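Local atomic coordinates of ATP:cob(I)alamin adenosyltransferase (Salmonella enterica subsp. enterica serovar Livingstone, PDB entry 5CX7), a protein that probably converts cob(I)alamin to adenosylcobalamin for propanediol dehydratase and binds heme between two subunits through its C-terminal domain, whose function is unknown. Residues H18-A23 with A139-G144; V35-V40 with G118-S123; T69-K74 with G114-G119; A76-S81 with G106-W111; E26-L31 with M131-T136. All coordinates share one frame; numbering follows the deposited sequence.

In the fold
Contact 2 is the core of the domain: two central strands of the antiparallel sheet, every residue buried, joined by backbone hydrogen bonds. Helices pack on both faces of that sheet. Contacts 1 and 5 both use helix 14-31, and both are only partly buried; contact 1 is apolar with a heme bound on the helix's far flank, whereas contact 5 adds a salt bridge to its apolar packing. Contact 3, which shares G118 and G119 with contact 2, sets helix 59-72 against the other face through glycines. Contact 4 fastens the loop that follows this helix to the edge strand 107-112 of this chain's sheet with polar bonds and a water. Contacts 3 and 5 lie on opposite sides of the chain's centre.

Contact 1 of 5, residues H18-A23 with A139-G144; sequences HQLTRA and AAINVG. With HEM (protoporphyrin IX containing Fe), chain B.
L20 and I141 meet almost at a right angle: the branch point CG of L20 rests on I141 CD1 at 3.7 Å, and both methyls of L20 pack against that same CD1. One helical residue earlier, Q19 offers its CB to the other branch of I141, CG2, at 3.6 Å. With chi1 at 63° I141 puts CG1 between its backbone N and carbonyl carbon, and the two branches spread, one to each of these neighbours; a beta-branched residue can meet two neighbours at once. One turn further along the helix the small methyls of A23 and A140 touch at 3.6 Å, and their size lets the backbones draw close. In the fold this is where the loop after helix 127-139 passes helix 14-31, which lies on one face of the antiparallel sheet, with L20 reaching on to I39 and L110. The helix carries heme on another flank. H18 swings its imidazole away from the loop, CG anti to the backbone N (chi1 -165°), and NE2 binds the iron at 2.0 Å; H18 of a second subunit supplies the other axial ligand, giving bis-histidine coordination. The guanidinium of R22 lies with one face over the heme methyl CMD, 3.4 Å from CZ, while its NE forms a salt bridge with E26.

Contact 2 of 5, residues V35-V40 with G118-S123; sequences VVVSIV and GGLGIS
The flat groups joining V35-V40 to G118-S123 are peptides, meeting through N-H and C=O at their edges, while side chains occupy the two faces of the sheet. V37, I39, L120 and I122 lie on the face covered by helices 14-31 and 127-139; V36, S38, V40 and S123 lie on the face toward helix 59-72. These are the central strands of the antiparallel 2-1-4-3 sheet of this HbpS-like domain, the axes of the two segments 4.7 Å apart and at 168° to each other. Three hydrogen-bonded pairs, V36 with S123, S38 with G121 and V40 with G119, each give two backbone bonds. The G121 N to S38 O bond is 2.8 Å long, but G119 N comes to V40 O from 41° out of the carbonyl plane, next to the beta bulge that I117 and G118 form against L110. Between these pairs, CA-H groups approach carbonyl oxygens, as I39 CA does G119 O at 3.3 Å.

On the two-helix face V37 and I122 lie side by side, V37 CG2 meeting I122 CD1 at 3.9 Å. L120 brings CD1 across to I39 CG1, also at 3.9 Å; such branched apolar groups suit the interior between sheet and helices. The opposite face pairs S38 and V40 with glycines, keeping it low for helix 59-72. S123 turns its hydroxyl to that of S59, while at the other end of the strand pair V40 CG2 rests 3.8 Å from G119 O.

Contact 3 of 5, residues T69-K74 with G114-G119; sequences TAVAMK and GILIGG
V71 presses its CG2 methyl against the peptide joining G118 to G119, 3.3 Å from G118 C, and this is the tight part of the contact. The methyl is anti to the carbonyl carbon of V71 and meets bare backbone, because G119 has no side chain on the side that faces the helix; the CA atoms of V71 and G119 come within 5.5 Å. A70 adds a looser touch, its CB 4.4 Å from G119 CA. Helix 59-72 lies on the face of the sheet opposite helices 14-31 and 127-139, and meets strand 115-123 at a classic beta bulge, where I117 and G118 both face L110 of strand 107-112.

Toward the partly exposed side the packing slackens. L116 is long enough to bring a methyl to the last turn of the helix, its CD2 3.9 Å from V71 O and 4.1 Å from V71 CG1. The same CD2 meets the aliphatic part of K74 at CG, 4.2 Å away. K74, with positive phi, is the C-prime residue of a Schellman motif that ends the helix, and its long, extended chain serves two purposes: CG borders L116, and NZ hydrogen-bonds the backbone oxygen of D54 in a third subunit.

Contact 4 of 5, residues A76-S81 with G106-W111; sequences ATHELS and GGYALW
T77 is bonded twice to G107: its backbone N donates to G107 O at 2.9 Å, and its OG1 accepts from G107 N at 3.0 Å. These bonds tie the loop after helix 59-72 to the start of strand 107-112, an edge strand, within this chain, of the antiparallel sheet of the HbpS-like domain. The T77 N approaches G107 O from 37° above the carbonyl plane. With chi1 at 63° OG1 sits between its own backbone N and carbonyl carbon, directed at the strand, and the same hydroxyl also hydrogen-bonds F104 O. Glycine suits position 107, where T77 CG2 comes to 3.9 Å from G107 CA.

Beside these bonds A76 CB lies 3.8 Å from Y108 CD2, and H78 sets the edge of its ring at Y108 CE2, the two rings inclined at 49°. Farther out, Y108 is positioned by the hydrogen bond of its OH to Q135 on helix 127-139. E79 holds the turn from within, OE1 accepting from A76 N, and its CG lies over one face of the H78 imidazole. A water in the plane of that imidazole, at its edge, is 2.9 Å from H78 ND1; it accepts from G106 N and donates to G107 O at 3.0 Å.

Contact 5 of 5, residues E26-L31 with M131-T136; sequences ERAQQL and MDIAQT
R27, I133 and D132 bury the most surface here, R27 foremost. Its guanidinium grips the D132 carboxylate side-on with two nitrogens: NE donates to OD1 at 2.9 Å and NH2 to OD2 at 2.8 Å. The two planes are inclined at 38°, yet both oxygens are met on their syn sides. R27 leaves its helix with CG anti to the backbone N and then bends at chi2 (54°), which folds the guanidinium back along its own helix, where NH1 donates to Q30 OE1 at 3.0 Å. All three nitrogens thus have a partner, and L31 CD2 lies over one face of the group.

I133 works below this polar layer, on the side facing the sheet. Its CG1 touches both R27 CG and L31 CD1, each at 3.9 Å, and its CD1 reaches A28 CB at 3.9 Å, where a small alanine admits the longer side chain. T136 packs on the aliphatic part of R27, crossing it at about a right angle, with OG1 3.6 Å from R27 CG; the hydroxyl donates to D132 O, so that carbonyl receives both the N and the OG1 of T136.

Helices 14-31 and 127-139 cover one face of the sheet side by side, roughly antiparallel, the axes of the two segments 9.2 Å apart at 142°. The former also carries E26 and Q29, likely magnesium ligands, neither of which touches M131-T136. The chemistry divides by depth: A28 and I133 join the helices next to the sheet, while the paired charges close the partly exposed side, each probably stabilising the other's ionised form.

Contact 1 of 5, residues H18-A23 with A139-G144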
# COMPACT_ATOMS: atom_id res chain seq x y z
N HIS E 18 32.51 2.14 -5.99
CA HIS E 18 33.25 1.04 -5.50
C HIS E 18 33.98 1.37 -4.20
O HIS E 18 33.94 0.58 -3.28
CB HIS E 18 34.22 0.52 -6.59
CG HIS E 18 34.77 -0.84 -6.27
ND1 HIS E 18 35.99 -1.01 -5.66
CD2 HIS E 18 34.25 -2.08 -6.43
CE1 HIS E 18 36.21 -2.30 -5.45
NE2 HIS E 18 35.17 -2.93 -5.92
N GLN E 19 34.65 2.50 -4.18
CA GLN E 19 35.42 2.95 -3.02
C GLN E 19 34.55 3.31 -1.86
O GLN E 19 34.89 2.96 -0.75
CB GLN E 19 36.39 4.12 -3.34
CG GLN E 19 37.47 3.67 -4.30
CD GLN E 19 38.21 2.44 -3.77
OE1 GLN E 19 38.92 2.55 -2.78
NE2 GLN E 19 38.10 1.30 -4.45
N LEU E 20 33.41 3.96 -2.11
CA LEU E 20 32.47 4.24 -1.05
C LEU E 20 32.03 2.97 -0.39
O LEU E 20 32.03 2.89 0.85
CB LEU E 20 31.23 4.97 -1.56
CG LEU E 20 31.33 6.46 -1.84
CD1 LEU E 20 30.13 6.97 -2.63
CD2 LEU E 20 31.51 7.26 -0.57
N THR E 21 31.67 2.00 -1.19
CA THR E 21 31.12 0.75 -0.72
C THR E 21 32.15 -0.10 0.06
O THR E 21 31.95 -0.52 1.19
CB THR E 21 30.53 -0.05 -1.83
OG1 THR E 21 29.56 0.71 -2.54
CG2 THR E 21 29.82 -1.29 -1.25
N ARG E 22 33.30 -0.26 -0.53
CA ARG E 22 34.41 -0.89 0.16
C ARG E 22 34.81 -0.23 1.45
O ARG E 22 35.03 -0.92 2.41
CB ARG E 22 35.57 -0.89 -0.77
CG ARG E 22 36.77 -1.63 -0.32
CD ARG E 22 37.84 -1.84 -1.40
NE ARG E 22 38.94 -2.47 -0.67
CZ ARG E 22 40.16 -2.68 -1.16
NH1 ARG E 22 40.46 -2.37 -2.42
NH2 ARG E 22 41.08 -3.18 -0.38
N ALA E 23 35.00 1.08 1.45
CA ALA E 23 35.40 1.79 2.66
C ALA E 23 34.33 1.68 3.73
O ALA E 23 34.68 1.56 4.91
CB ALA E 23 35.67 3.25 2.38
N ALA E 139 34.99 10.12 3.24
CA ALA E 139 36.40 10.56 3.26
C ALA E 139 37.27 9.75 2.30
O ALA E 139 38.30 10.27 1.88
CB ALA E 139 36.95 10.51 4.69
N ALA E 140 36.91 8.51 1.94
CA ALA E 140 37.70 7.70 1.02
C ALA E 140 37.65 8.21 -0.42
O ALA E 140 38.45 7.80 -1.23
CB ALA E 140 37.26 6.24 1.05
N ILE E 141 36.69 9.06 -0.75
CA ILE E 141 36.65 9.57 -2.08
C ILE E 141 36.70 11.03 -2.18
O ILE E 141 36.58 11.39 -3.27
CB ILE E 141 35.40 9.09 -2.93
CG1 ILE E 141 34.07 9.57 -2.35
CG2 ILE E 141 35.40 7.55 -3.01
CD1 ILE E 141 32.90 9.49 -3.35
N ASN E 142 36.77 11.94 -1.21
CA ASN E 142 36.75 13.43 -1.85
C ASN E 142 35.52 13.88 -2.72
O ASN E 142 35.38 13.90 -4.02
CB ASN E 142 37.98 13.48 -2.67
CG ASN E 142 39.17 13.93 -1.90
OD1 ASN E 142 39.29 15.07 -1.93
ND2 ASN E 142 40.07 13.10 -1.31
N VAL E 143 34.50 14.01 -1.93
CA VAL E 143 33.36 14.69 -2.28
C VAL E 143 33.10 15.37 -1.00
O VAL E 143 33.67 15.01 0.02
CB VAL E 143 32.22 13.67 -2.54
CG1 VAL E 143 32.38 12.96 -3.87
CG2 VAL E 143 32.09 12.66 -1.42
N GLY E 144 32.21 16.32 -1.07
CA GLY E 144 31.77 17.02 0.09
C GLY E 144 30.39 16.54 0.51
O GLY E 144 29.70 15.84 -0.27
CHA HEM B . 38.07 -5.09 -7.26
CHB HEM B . 33.49 -4.73 -8.88
CHC HEM B . 32.16 -4.55 -4.24
CHD HEM B . 36.65 -5.34 -2.72
C1A HEM B . 36.96 -4.96 -8.04
C2A HEM B . 37.00 -4.80 -9.43
C3A HEM B . 35.72 -4.70 -9.88
C4A HEM B . 34.85 -4.82 -8.80
CMA HEM B . 35.27 -4.48 -11.32
CAA HEM B . 38.24 -4.71 -10.31
CBA HEM B . 38.48 -3.19 -10.54
CGA HEM B . 39.93 -2.79 -10.63
O1A HEM B . 40.42 -2.56 -11.77
O2A HEM B . 40.61 -2.67 -9.58
C1B HEM B . 32.71 -4.67 -7.75
C2B HEM B . 31.33 -4.50 -7.77
C3B HEM B . 30.94 -4.45 -6.47
C4B HEM B . 32.15 -4.57 -5.63
CMB HEM B . 30.50 -4.40 -9.06
CAB HEM B . 29.52 -4.30 -6.08
CBB HEM B . 29.00 -4.27 -4.87
C1C HEM B . 33.25 -4.73 -3.41
C2C HEM B . 33.19 -4.73 -1.98
C3C HEM B . 34.51 -4.97 -1.55
C4C HEM B . 35.31 -5.09 -2.74
CMC HEM B . 31.95 -4.51 -1.10
CAC HEM B . 35.12 -5.09 -0.19
CBC HEM B . 34.49 -5.02 0.96
C1D HEM B . 37.37 -5.33 -3.90
C2D HEM B . 38.82 -5.51 -3.79
C3D HEM B . 39.26 -5.42 -5.06
C4D HEM B . 38.05 -5.22 -5.90
CMD HEM B . 39.60 -5.75 -2.51
CAD HEM B . 40.72 -5.58 -5.51
CBD HEM B . 41.66 -4.46 -5.05
CGD HEM B . 42.12 -3.56 -6.17
O1D HEM B . 43.36 -3.31 -6.33
O2D HEM B . 41.26 -3.04 -6.93
NA HEM B . 35.62 -4.94 -7.66
NB HEM B . 33.14 -4.71 -6.49
NC HEM B . 34.54 -4.89 -3.84
ND HEM B . 36.95 -5.15 -5.18
FE HEM B . 35.12 -4.91 -5.84

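Contact 2 of 5, residues V35-V40 with G118-S123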
# COMPACT_ATOMS: atom_id res chain seq x y z
N VAL E 35 26.46 -3.98 8.69
CA VAL E 35 25.55 -2.97 8.18
C VAL E 35 25.05 -3.29 6.79
O VAL E 35 25.59 -4.15 6.09
CB VAL E 35 26.16 -1.54 8.22
CG1 VAL E 35 26.53 -1.14 9.66
CG2 VAL E 35 27.38 -1.41 7.29
N VAL E 36 24.02 -2.52 6.40
CA VAL E 36 23.66 -2.39 5.06
C VAL E 36 24.14 -1.01 4.58
O VAL E 36 23.99 -0.01 5.26
CB VAL E 36 22.10 -2.49 4.86
CG1 VAL E 36 21.71 -2.21 3.40
CG2 VAL E 36 21.58 -3.81 5.28
N VAL E 37 24.69 -0.99 3.37
CA VAL E 37 25.23 0.21 2.68
C VAL E 37 24.41 0.45 1.47
O VAL E 37 24.13 -0.48 0.72
CB VAL E 37 26.69 -0.00 2.14
CG1 VAL E 37 27.22 1.23 1.48
CG2 VAL E 37 27.59 -0.46 3.26
N SER E 38 23.98 1.67 1.29
CA SER E 38 23.19 1.99 0.17
C SER E 38 23.64 3.30 -0.41
O SER E 38 23.88 4.26 0.30
CB SER E 38 21.67 2.08 0.56
OG SER E 38 20.90 2.64 -0.54
N ILE E 39 23.70 3.34 -1.72
CA ILE E 39 24.05 4.55 -2.47
C ILE E 39 22.90 4.78 -3.47
O ILE E 39 22.57 3.90 -4.22
CB ILE E 39 25.38 4.45 -3.21
CG1 ILE E 39 26.51 4.08 -2.23
CG2 ILE E 39 25.71 5.75 -3.90
CD1 ILE E 39 27.81 3.70 -2.88
N VAL E 40 22.44 6.02 -3.50
CA VAL E 40 21.51 6.49 -4.53
C VAL E 40 22.18 7.62 -5.35
O VAL E 40 23.14 8.23 -4.91
CB VAL E 40 20.16 6.96 -3.96
CG1 VAL E 40 19.48 5.88 -3.15
CG2 VAL E 40 20.32 8.22 -3.14
N GLY E 118 24.58 12.50 -5.29
CA GLY E 118 24.07 11.27 -4.72
C GLY E 118 23.87 11.39 -3.24
O GLY E 118 23.99 12.44 -2.65
N GLY E 119 23.58 10.23 -2.68
CA GLY E 119 23.29 10.03 -1.30
C GLY E 119 23.82 8.70 -0.85
O GLY E 119 23.80 7.71 -1.58
N LEU E 120 24.35 8.70 0.36
CA LEU E 120 24.84 7.46 0.99
C LEU E 120 24.07 7.23 2.26
O LEU E 120 23.92 8.13 3.06
CB LEU E 120 26.36 7.60 1.30
CG LEU E 120 26.96 6.52 2.18
CD1 LEU E 120 27.15 5.28 1.38
CD2 LEU E 120 28.31 6.98 2.77
N GLY E 121 23.70 6.00 2.50
CA GLY E 121 23.02 5.60 3.70
C GLY E 121 23.54 4.33 4.33
O GLY E 121 23.86 3.37 3.65
N ILE E 122 23.68 4.37 5.65
CA ILE E 122 24.17 3.26 6.44
C ILE E 122 23.21 2.97 7.57
O ILE E 122 22.76 3.87 8.23
CB ILE E 122 25.54 3.59 7.15
CG1 ILE E 122 26.61 4.05 6.11
CG2 ILE E 122 26.02 2.40 7.93
CD1 ILE E 122 27.03 2.97 5.09
N SER E 123 22.93 1.69 7.77
CA SER E 123 22.15 1.28 8.87
C SER E 123 22.61 -0.06 9.36
O SER E 123 23.02 -0.93 8.59
CB SER E 123 20.62 1.17 8.49
OG SER E 123 19.87 0.80 9.66

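Contact 3 of 5, residues T69-K74 with G114-G119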
# COMPACT_ATOMS: atom_id res chain seq x y z
N THR E 69 16.56 9.94 1.41
CA THR E 69 16.24 11.15 2.16
C THR E 69 17.28 12.26 1.91
O THR E 69 16.93 13.43 1.78
CB THR E 69 16.18 10.83 3.66
OG1 THR E 69 15.16 9.85 3.94
CG2 THR E 69 15.88 12.04 4.47
N ALA E 70 18.56 11.87 2.00
CA ALA E 70 19.64 12.79 1.83
C ALA E 70 19.48 13.54 0.53
O ALA E 70 19.71 14.77 0.48
CB ALA E 70 21.00 12.07 1.91
N VAL E 71 19.19 12.84 -0.56
CA VAL E 71 19.02 13.49 -1.84
C VAL E 71 17.68 14.26 -1.93
O VAL E 71 17.64 15.43 -2.42
CB VAL E 71 19.17 12.45 -2.98
CG1 VAL E 71 18.58 12.84 -4.36
CG2 VAL E 71 20.61 12.00 -3.17
N ALA E 72 16.62 13.62 -1.45
CA ALA E 72 15.24 14.18 -1.55
C ALA E 72 15.02 15.44 -0.74
O ALA E 72 14.15 16.24 -1.06
CB ALA E 72 14.22 13.10 -1.13
N MET E 73 15.80 15.62 0.34
CA MET E 73 15.83 16.79 1.16
C MET E 73 17.16 17.60 1.13
O MET E 73 17.25 18.59 1.86
CB MET E 73 15.50 16.42 2.58
CG MET E 73 14.16 15.70 2.54
SD MET E 73 13.12 15.90 3.90
CE MET E 73 12.88 17.66 3.92
N LYS E 74 18.10 17.18 0.31
CA LYS E 74 19.42 17.84 0.19
C LYS E 74 20.06 18.09 1.53
O LYS E 74 20.52 19.19 1.83
CB LYS E 74 19.31 19.14 -0.62
CG LYS E 74 18.86 18.93 -2.01
CD LYS E 74 18.71 20.29 -2.75
CE LYS E 74 18.10 20.12 -4.10
NZ LYS E 74 17.84 21.45 -4.76
N GLY E 114 29.63 22.18 -6.09
CA GLY E 114 28.30 22.72 -5.94
C GLY E 114 27.13 21.91 -6.51
O GLY E 114 25.99 22.38 -6.49
N ILE E 115 27.39 20.70 -7.01
CA ILE E 115 26.38 19.88 -7.66
C ILE E 115 26.10 18.67 -6.75
O ILE E 115 27.03 17.97 -6.34
CB ILE E 115 26.84 19.39 -9.05
CG1 ILE E 115 27.18 20.59 -10.00
CG2 ILE E 115 25.80 18.49 -9.71
CD1 ILE E 115 25.99 21.45 -10.36
N LEU E 116 24.82 18.39 -6.55
CA LEU E 116 24.40 17.21 -5.82
C LEU E 116 24.58 16.00 -6.71
O LEU E 116 24.04 15.90 -7.81
CB LEU E 116 22.93 17.32 -5.43
CG LEU E 116 22.34 16.09 -4.68
CD1 LEU E 116 22.97 15.99 -3.32
CD2 LEU E 116 20.83 16.24 -4.58
N ILE E 117 25.33 15.00 -6.23
CA ILE E 117 25.59 13.82 -7.07
C ILE E 117 25.01 12.50 -6.54
O ILE E 117 25.10 11.48 -7.23
CB ILE E 117 27.13 13.64 -7.39
CG1 ILE E 117 28.01 13.46 -6.15
CG2 ILE E 117 27.64 14.87 -8.18
CD1 ILE E 117 29.49 13.13 -6.48
N GLY E 118 24.58 12.50 -5.29
CA GLY E 118 24.07 11.27 -4.72
C GLY E 118 23.87 11.39 -3.24
O GLY E 118 23.99 12.44 -2.65
N GLY E 119 23.58 10.23 -2.68
CA GLY E 119 23.29 10.03 -1.30
C GLY E 119 23.82 8.70 -0.85
O GLY E 119 23.80 7.71 -1.58

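Contact 4 of 5, residues A76-S81 with G106-W111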
# COMPACT_ATOMS: atom_id res chain seq x y z
N ALA E 76 21.95 15.98 5.31
CA ALA E 76 22.29 14.74 6.04
C ALA E 76 21.06 14.39 6.93
O ALA E 76 20.37 15.32 7.45
CB ALA E 76 23.51 14.92 6.89
N THR E 77 20.82 13.11 7.14
CA THR E 77 19.63 12.72 7.89
C THR E 77 19.65 13.13 9.37
O THR E 77 18.59 13.44 9.92
CB THR E 77 19.28 11.27 7.73
OG1 THR E 77 20.34 10.44 8.27
CG2 THR E 77 19.03 10.91 6.31
N HIS E 78 20.85 13.26 9.99
CA HIS E 78 20.91 13.73 11.38
C HIS E 78 20.50 15.19 11.52
O HIS E 78 20.08 15.61 12.60
CB HIS E 78 22.31 13.48 12.02
CG HIS E 78 23.39 14.32 11.45
ND1 HIS E 78 24.04 14.04 10.27
CD2 HIS E 78 23.90 15.50 11.89
CE1 HIS E 78 24.95 14.99 10.02
NE2 HIS E 78 24.87 15.90 10.98
N GLU E 79 20.60 15.97 10.46
CA GLU E 79 20.19 17.34 10.41
C GLU E 79 18.66 17.50 10.37
O GLU E 79 18.19 18.57 10.58
CB GLU E 79 20.82 18.06 9.24
CG GLU E 79 22.35 17.87 9.15
CD GLU E 79 23.02 18.69 8.09
OE1 GLU E 79 22.63 18.49 6.91
OE2 GLU E 79 23.98 19.44 8.40
N LEU E 80 17.93 16.41 10.14
CA LEU E 80 16.46 16.44 10.26
C LEU E 80 15.92 16.16 11.65
O LEU E 80 14.76 16.35 11.87
CB LEU E 80 15.90 15.47 9.24
CG LEU E 80 16.17 15.70 7.76
CD1 LEU E 80 15.61 14.56 6.93
CD2 LEU E 80 15.64 17.05 7.28
N SER E 81 16.76 15.65 12.58
CA SER E 81 16.26 15.16 13.85
C SER E 81 15.57 16.23 14.67
O SER E 81 14.47 15.99 15.13
CB SER E 81 17.37 14.55 14.70
OG SER E 81 18.03 13.60 13.89
N GLY E 106 22.79 8.83 9.66
CA GLY E 106 23.36 7.75 8.85
C GLY E 106 23.31 7.95 7.37
O GLY E 106 23.89 7.17 6.63
N GLY E 107 22.57 8.98 6.93
CA GLY E 107 22.48 9.36 5.56
C GLY E 107 23.17 10.69 5.33
O GLY E 107 23.01 11.58 6.14
N TYR E 108 23.91 10.80 4.24
CA TYR E 108 24.57 12.00 3.83
C TYR E 108 24.37 12.26 2.36
O TYR E 108 24.36 11.36 1.53
CB TYR E 108 26.09 11.90 4.10
CG TYR E 108 26.39 11.99 5.52
CD1 TYR E 108 26.31 10.86 6.31
CD2 TYR E 108 26.82 13.16 6.10
CE1 TYR E 108 26.66 10.91 7.63
CE2 TYR E 108 27.11 13.25 7.48
CZ TYR E 108 27.03 12.08 8.21
OH TYR E 108 27.32 12.03 9.54
N ALA E 109 24.16 13.53 2.03
CA ALA E 109 24.12 13.99 0.67
C ALA E 109 25.56 14.20 0.18
O ALA E 109 26.43 14.58 0.95
CB ALA E 109 23.38 15.29 0.59
N LEU E 110 25.80 13.86 -1.07
CA LEU E 110 27.14 13.89 -1.66
C LEU E 110 27.15 15.01 -2.71
O LEU E 110 26.35 14.99 -3.65
CB LEU E 110 27.48 12.58 -2.28
CG LEU E 110 27.32 11.36 -1.37
CD1 LEU E 110 27.57 10.09 -2.14
CD2 LEU E 110 28.23 11.41 -0.16
N TRP E 111 28.13 15.90 -2.60
CA TRP E 111 28.25 17.08 -3.46
C TRP E 111 29.66 17.23 -4.06
O TRP E 111 30.64 16.82 -3.46
CB TRP E 111 28.01 18.35 -2.66
CG TRP E 111 26.71 18.49 -2.02
CD1 TRP E 111 26.33 17.95 -0.85
CD2 TRP E 111 25.59 19.24 -2.51
NE1 TRP E 111 25.03 18.30 -0.58
CE2 TRP E 111 24.55 19.08 -1.59
CE3 TRP E 111 25.38 20.05 -3.63
CZ2 TRP E 111 23.30 19.72 -1.74
CZ3 TRP E 111 24.15 20.66 -3.81
CH2 TRP E 111 23.13 20.51 -2.88
O HOH W 1 23.45 11.50 9.07

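Contact 5 of 5, residues E26-L31 with M131-T136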
# COMPACT_ATOMS: atom_id res chain seq x y z
N GLU E 26 34.63 -1.94 5.08
CA GLU E 26 35.88 -2.02 5.88
C GLU E 26 35.72 -1.37 7.27
O GLU E 26 36.14 -1.93 8.28
CB GLU E 26 37.08 -1.44 5.11
CG GLU E 26 37.50 -2.41 4.00
CD GLU E 26 38.61 -1.87 3.10
OE1 GLU E 26 39.06 -0.70 3.31
OE2 GLU E 26 39.02 -2.60 2.16
N ARG E 27 35.17 -0.17 7.31
CA ARG E 27 34.95 0.51 8.56
C ARG E 27 33.97 -0.24 9.47
O ARG E 27 34.21 -0.35 10.69
CB ARG E 27 34.46 1.97 8.32
CG ARG E 27 34.28 2.79 9.57
CD ARG E 27 35.60 2.77 10.41
NE ARG E 27 35.44 3.60 11.58
CZ ARG E 27 36.21 3.54 12.67
NH1 ARG E 27 37.22 2.68 12.75
NH2 ARG E 27 35.94 4.33 13.74
N ALA E 28 32.85 -0.74 8.88
CA ALA E 28 31.94 -1.55 9.67
C ALA E 28 32.63 -2.81 10.26
O ALA E 28 32.41 -3.18 11.44
CB ALA E 28 30.74 -1.96 8.80
N GLN E 29 33.46 -3.48 9.47
CA GLN E 29 34.30 -4.58 9.98
C GLN E 29 35.20 -4.15 11.17
O GLN E 29 35.28 -4.87 12.15
CB GLN E 29 35.17 -5.18 8.87
CG GLN E 29 34.36 -5.97 7.88
CD GLN E 29 35.14 -6.36 6.64
OE1 GLN E 29 36.17 -5.80 6.33
NE2 GLN E 29 34.64 -7.33 5.95
N GLN E 30 35.82 -2.96 11.09
CA GLN E 30 36.64 -2.48 12.18
C GLN E 30 35.82 -2.29 13.43
O GLN E 30 36.30 -2.53 14.54
CB GLN E 30 37.31 -1.14 11.84
CG GLN E 30 38.44 -1.28 10.83
CD GLN E 30 38.93 0.04 10.21
OE1 GLN E 30 38.48 1.13 10.53
NE2 GLN E 30 39.67 -0.12 9.12
N LEU E 31 34.58 -1.79 13.25
CA LEU E 31 33.72 -1.56 14.38
C LEU E 31 33.06 -2.83 14.86
O LEU E 31 32.35 -2.76 15.85
CB LEU E 31 32.68 -0.48 14.04
CG LEU E 31 33.24 0.91 13.74
CD1 LEU E 31 32.13 1.89 13.44
CD2 LEU E 31 34.08 1.44 14.90
N MET E 131 26.77 6.85 11.40
CA MET E 131 27.35 8.08 10.98
C MET E 131 28.88 7.92 10.77
O MET E 131 29.44 8.51 9.85
CB MET E 131 27.04 9.20 11.94
CG MET E 131 25.51 9.61 11.91
SD MET E 131 25.04 10.70 13.21
CE MET E 131 25.85 12.18 12.62
N ASP E 132 29.54 7.31 11.70
CA ASP E 132 31.00 7.06 11.60
C ASP E 132 31.34 6.33 10.35
O ASP E 132 32.24 6.73 9.58
CB ASP E 132 31.42 6.28 12.85
CG ASP E 132 32.95 5.93 12.89
OD1 ASP E 132 33.58 5.80 11.85
OD2 ASP E 132 33.40 5.58 13.98
N ILE E 133 30.64 5.23 10.11
CA ILE E 133 30.82 4.46 8.87
C ILE E 133 30.60 5.28 7.60
O ILE E 133 31.44 5.25 6.73
CB ILE E 133 29.95 3.21 8.87
CG1 ILE E 133 30.40 2.24 10.01
CG2 ILE E 133 29.98 2.49 7.55
CD1 ILE E 133 29.33 1.26 10.46
N ALA E 134 29.50 6.04 7.57
CA ALA E 134 29.19 6.88 6.46
C ALA E 134 30.29 7.94 6.24
O ALA E 134 30.72 8.14 5.12
CB ALA E 134 27.84 7.55 6.66
N GLN E 135 30.68 8.62 7.29
CA GLN E 135 31.72 9.66 7.20
C GLN E 135 33.06 9.11 6.74
O GLN E 135 33.74 9.72 5.93
CB GLN E 135 31.90 10.37 8.53
CG GLN E 135 30.75 11.28 8.92
CD GLN E 135 30.70 11.50 10.45
OE1 GLN E 135 31.63 11.19 11.14
NE2 GLN E 135 29.59 12.01 10.94
N THR E 136 33.42 7.96 7.25
CA THR E 136 34.66 7.28 6.85
C THR E 136 34.63 6.96 5.37
O THR E 136 35.63 7.13 4.68
CB THR E 136 34.88 5.99 7.70
OG1 THR E 136 34.89 6.34 9.07
CG2 THR E 136 36.20 5.27 7.35